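Local coordinates for protein D-hydantoinase (Ralstonia pickettii, PDB 1NFG) that probably catalyses the zinc-dependent, stereospecific hydrolysis of the cyclic amide bond of D-hydantoin derivatives, at residues A[227-238]-A[253-262]. Numbering follows the deposited sequence.
Sequences EIVNAPIYIVHV and RGVRALAETC
Ile233–Ile235 pairs in parallel with Ala257–Ala259, two neighbouring strands of the TIM barrel linked by helix 241-253 as a beta-alpha-beta crossover. Backbone bonds run from Ile233 N to Arg256 O, Leu258 N to Ile233 O, and Ile235 N to Leu258 O (2.8 Å). Beyond these pairs, Glu260 adds its side chain to the contact. Its CB lies close to Tyr234 OH; chi1 of 53° sets CG between its own backbone N and carbonyl carbon, and CG also packs against Tyr234 CE1 (3.5 Å). The chain bends at chi2, and the two carboxylate oxygens find different partners: OE1 accepts from Tyr234 OH at 2.5 Å, at the ring's edge, while OE2 turns its anti lone pair to the amide of His237, a zinc ligand. OE2 also bonds ND1 of His57, a ligand of the other zinc, which makes Glu260 a second-shell residue there. At the opposite end of the contact, Pro232 CD sits over one face of the Arg256 guanidinium, offset toward its rim, and Arg253 makes a side-on salt bridge with Glu227, NE (2.7 Å) and NH2 (2.8 Å) both meeting Glu227 OE1. Val238 N donates to Glu260 O, and under helix 241-253 Val238 CG2 touches Ala259 CB at 3.5 Å.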
loop_
_atom_site.group_PDB
_atom_site.type_symbol
_atom_site.label_atom_id
_atom_site.label_comp_id
_atom_site.label_asym_id
_atom_site.label_seq_id
_atom_site.Cartn_x
_atom_site.Cartn_y
_atom_site.Cartn_z
ATOM N N GLU A 227 -7.788 16.024 -6.864
ATOM C CA GLU A 227 -8.286 14.972 -7.741
ATOM C C GLU A 227 -9.714 15.258 -8.190
ATOM O O GLU A 227 -10.051 15.079 -9.366
ATOM C CB GLU A 227 -8.258 13.617 -7.027
ATOM C CG GLU A 227 -8.400 12.434 -7.972
ATOM C CD GLU A 227 -8.404 11.096 -7.255
ATOM O OE1 GLU A 227 -7.780 10.979 -6.174
ATOM O OE2 GLU A 227 -9.022 10.148 -7.785
ATOM N N ILE A 228 -10.553 15.689 -7.245
ATOM C CA ILE A 228 -11.961 16.001 -7.520
ATOM C C ILE A 228 -12.092 17.148 -8.514
ATOM O O ILE A 228 -12.854 17.063 -9.477
ATOM C CB ILE A 228 -12.720 16.398 -6.223
ATOM C CG1 ILE A 228 -12.772 15.208 -5.264
ATOM C CG2 ILE A 228 -14.128 16.871 -6.562
ATOM C CD1 ILE A 228 -13.598 14.054 -5.777
ATOM N N VAL A 229 -11.364 18.228 -8.268
ATOM C CA VAL A 229 -11.408 19.371 -9.166
ATOM C C VAL A 229 -10.665 19.016 -10.443
ATOM O O VAL A 229 -10.877 19.630 -11.487
ATOM C CB VAL A 229 -10.746 20.611 -8.535
ATOM C CG1 VAL A 229 -10.674 21.736 -9.547
ATOM C CG2 VAL A 229 -11.540 21.051 -7.312
ATOM N N ASN A 230 -9.809 18.002 -10.351
ATOM C CA ASN A 230 -8.999 17.558 -11.479
ATOM C C ASN A 230 -8.026 18.683 -11.819
ATOM O O ASN A 230 -7.983 19.191 -12.939
ATOM C CB ASN A 230 -9.872 17.249 -12.690
ATOM C CG ASN A 230 -9.067 16.709 -13.850
ATOM O OD1 ASN A 230 -9.526 16.720 -14.992
ATOM N ND2 ASN A 230 -7.854 16.226 -13.564
ATOM N N ALA A 231 -7.235 19.054 -10.825
ATOM C CA ALA A 231 -6.284 20.133 -10.968
ATOM C C ALA A 231 -4.923 19.768 -10.410
ATOM O O ALA A 231 -4.799 18.886 -9.563
ATOM C CB ALA A 231 -6.811 21.358 -10.239
ATOM N N PRO A 232 -3.876 20.443 -10.891
ATOM C CA PRO A 232 -2.532 20.163 -10.392
ATOM C C PRO A 232 -2.416 20.835 -9.032
ATOM O O PRO A 232 -3.031 21.875 -8.803
ATOM C CB PRO A 232 -1.638 20.824 -11.434
ATOM C CG PRO A 232 -2.473 22.004 -11.873
ATOM C CD PRO A 232 -3.835 21.383 -12.027
ATOM N N ILE A 233 -1.640 20.243 -8.131
ATOM C CA ILE A 233 -1.462 20.813 -6.805
ATOM C C ILE A 233 -0.018 20.600 -6.380
ATOM O O ILE A 233 0.632 19.650 -6.822
ATOM C CB ILE A 233 -2.424 20.159 -5.785
ATOM C CG1 ILE A 233 -2.343 20.888 -4.450
ATOM C CG2 ILE A 233 -2.073 18.695 -5.594
ATOM C CD1 ILE A 233 -3.425 20.490 -3.486
ATOM N N TYR A 234 0.479 21.486 -5.524
ATOM C CA TYR A 234 1.853 21.426 -5.064
ATOM C C TYR A 234 1.895 21.407 -3.540
ATOM O O TYR A 234 1.483 22.367 -2.892
ATOM C CB TYR A 234 2.597 22.641 -5.622
ATOM C CG TYR A 234 4.071 22.752 -5.286
ATOM C CD1 TYR A 234 4.493 23.260 -4.060
ATOM C CD2 TYR A 234 5.048 22.417 -6.232
ATOM C CE1 TYR A 234 5.857 23.442 -3.784
ATOM C CE2 TYR A 234 6.411 22.595 -5.972
ATOM C CZ TYR A 234 6.807 23.110 -4.748
ATOM O OH TYR A 234 8.143 23.313 -4.489
ATOM N N ILE A 235 2.380 20.312 -2.962
ATOM C CA ILE A 235 2.447 20.218 -1.517
ATOM C C ILE A 235 3.788 20.735 -1.028
ATOM O O ILE A 235 4.836 20.159 -1.330
ATOM C CB ILE A 235 2.224 18.752 -1.016
ATOM C CG1 ILE A 235 0.733 18.407 -0.988
ATOM C CG2 ILE A 235 2.722 18.605 0.424
ATOM C CD1 ILE A 235 0.007 18.608 -2.272
ATOM N N VAL A 236 3.753 21.832 -0.278
ATOM C CA VAL A 236 4.977 22.413 0.255
ATOM C C VAL A 236 5.455 21.605 1.453
ATOM O O VAL A 236 4.675 20.922 2.110
ATOM C CB VAL A 236 4.783 23.901 0.684
ATOM C CG1 VAL A 236 4.252 24.711 -0.484
ATOM C CG2 VAL A 236 3.844 23.997 1.882
ATOM N N HIS A 237 6.750 21.703 1.723
ATOM C CA HIS A 237 7.408 20.994 2.810
ATOM C C HIS A 237 6.860 19.628 3.241
ATOM O O HIS A 237 6.252 19.503 4.303
ATOM C CB HIS A 237 7.540 21.904 4.043
ATOM C CG HIS A 237 6.258 22.553 4.475
ATOM N ND1 HIS A 237 5.060 21.874 4.542
ATOM C CD2 HIS A 237 5.998 23.814 4.899
ATOM C CE1 HIS A 237 4.118 22.689 4.985
ATOM N NE2 HIS A 237 4.662 23.870 5.209
ATOM N N VAL A 238 7.063 18.609 2.406
ATOM C CA VAL A 238 6.671 17.246 2.759
ATOM C C VAL A 238 7.815 16.883 3.693
ATOM O O VAL A 238 8.979 16.945 3.298
ATOM C CB VAL A 238 6.697 16.303 1.555
ATOM C CG1 VAL A 238 6.543 14.868 2.030
ATOM C CG2 VAL A 238 5.574 16.667 0.588
ATOM N N ARG A 253 -2.600 7.377 -8.635
ATOM C CA ARG A 253 -3.983 7.457 -9.080
ATOM C C ARG A 253 -4.100 8.362 -10.295
ATOM O O ARG A 253 -5.162 8.458 -10.894
ATOM C CB ARG A 253 -4.873 8.017 -7.978
ATOM C CG ARG A 253 -4.780 7.286 -6.664
ATOM C CD ARG A 253 -6.058 7.462 -5.879
ATOM N NE ARG A 253 -6.268 8.836 -5.439
ATOM C CZ ARG A 253 -5.688 9.373 -4.368
ATOM N NH1 ARG A 253 -4.857 8.650 -3.627
ATOM N NH2 ARG A 253 -5.956 10.630 -4.029
ATOM N N GLY A 254 -3.019 9.050 -10.648
ATOM C CA GLY A 254 -3.071 9.936 -11.797
ATOM C C GLY A 254 -3.250 11.403 -11.431
ATOM O O GLY A 254 -3.405 12.263 -12.306
ATOM N N VAL A 255 -3.239 11.699 -10.137
ATOM C CA VAL A 255 -3.390 13.073 -9.698
ATOM C C VAL A 255 -2.105 13.814 -10.040
ATOM O O VAL A 255 -1.009 13.320 -9.780
ATOM C CB VAL A 255 -3.633 13.154 -8.163
ATOM C CG1 VAL A 255 -3.640 14.609 -7.702
ATOM C CG2 VAL A 255 -4.956 12.489 -7.808
ATOM N N ARG A 256 -2.231 14.990 -10.641
ATOM C CA ARG A 256 -1.046 15.766 -10.967
ATOM C C ARG A 256 -0.575 16.395 -9.671
ATOM O O ARG A 256 -0.732 17.594 -9.453
ATOM C CB ARG A 256 -1.374 16.841 -11.999
ATOM C CG ARG A 256 -1.711 16.270 -13.368
ATOM C CD ARG A 256 -2.130 17.373 -14.316
ATOM N NE ARG A 256 -3.446 17.925 -13.992
ATOM C CZ ARG A 256 -3.899 19.092 -14.449
ATOM N NH1 ARG A 256 -3.137 19.837 -15.245
ATOM N NH2 ARG A 256 -5.118 19.507 -14.117
ATOM N N ALA A 257 -0.012 15.564 -8.803
ATOM C CA ALA A 257 0.472 16.018 -7.511
ATOM C C ALA A 257 1.968 16.258 -7.548
ATOM O O ALA A 257 2.725 15.421 -8.044
ATOM C CB ALA A 257 0.144 14.985 -6.446
ATOM N N LEU A 258 2.386 17.408 -7.030
ATOM C CA LEU A 258 3.796 17.759 -6.985
ATOM C C LEU A 258 4.094 17.999 -5.528
ATOM O O LEU A 258 3.186 18.302 -4.763
ATOM C CB LEU A 258 4.072 19.045 -7.763
ATOM C CG LEU A 258 3.412 19.176 -9.133
ATOM C CD1 LEU A 258 3.819 20.490 -9.758
ATOM C CD2 LEU A 258 3.820 18.009 -10.023
ATOM N N ALA A 259 5.357 17.866 -5.144
ATOM C CA ALA A 259 5.738 18.093 -3.768
ATOM C C ALA A 259 7.197 18.518 -3.684
ATOM O O ALA A 259 7.942 18.418 -4.658
ATOM C CB ALA A 259 5.502 16.837 -2.948
ATOM N N GLU A 260 7.595 18.990 -2.509
ATOM C CA GLU A 260 8.958 19.446 -2.266
ATOM C C GLU A 260 9.322 19.145 -0.816
ATOM O O GLU A 260 8.496 18.641 -0.056
ATOM C CB GLU A 260 9.045 20.961 -2.482
ATOM C CG GLU A 260 8.004 21.750 -1.668
ATOM C CD GLU A 260 8.475 23.144 -1.257
ATOM O OE1 GLU A 260 8.928 23.907 -2.137
ATOM O OE2 GLU A 260 8.388 23.481 -0.053
ATOM N N THR A 261 10.568 19.433 -0.446
ATOM C CA THR A 261 11.015 19.276 0.940
ATOM C C THR A 261 11.876 20.493 1.214
ATOM O O THR A 261 12.110 21.313 0.314
ATOM C CB THR A 261 11.892 18.048 1.197
ATOM O OG1 THR A 261 11.467 16.973 0.366
ATOM C CG2 THR A 261 11.756 17.617 2.651
ATOM N N CYS A 262 12.357 20.604 2.445
ATOM C CA CYS A 262 13.168 21.739 2.798
ATOM C C CYS A 262 14.394 21.277 3.558
ATOM O O CYS A 262 14.330 20.378 4.389
ATOM C CB CYS A 262 12.334 22.740 3.615
ATOM S SG CYS A 262 10.804 23.296 2.759
HETATM O O HOH W 1 -4.895 16.341 -11.074
#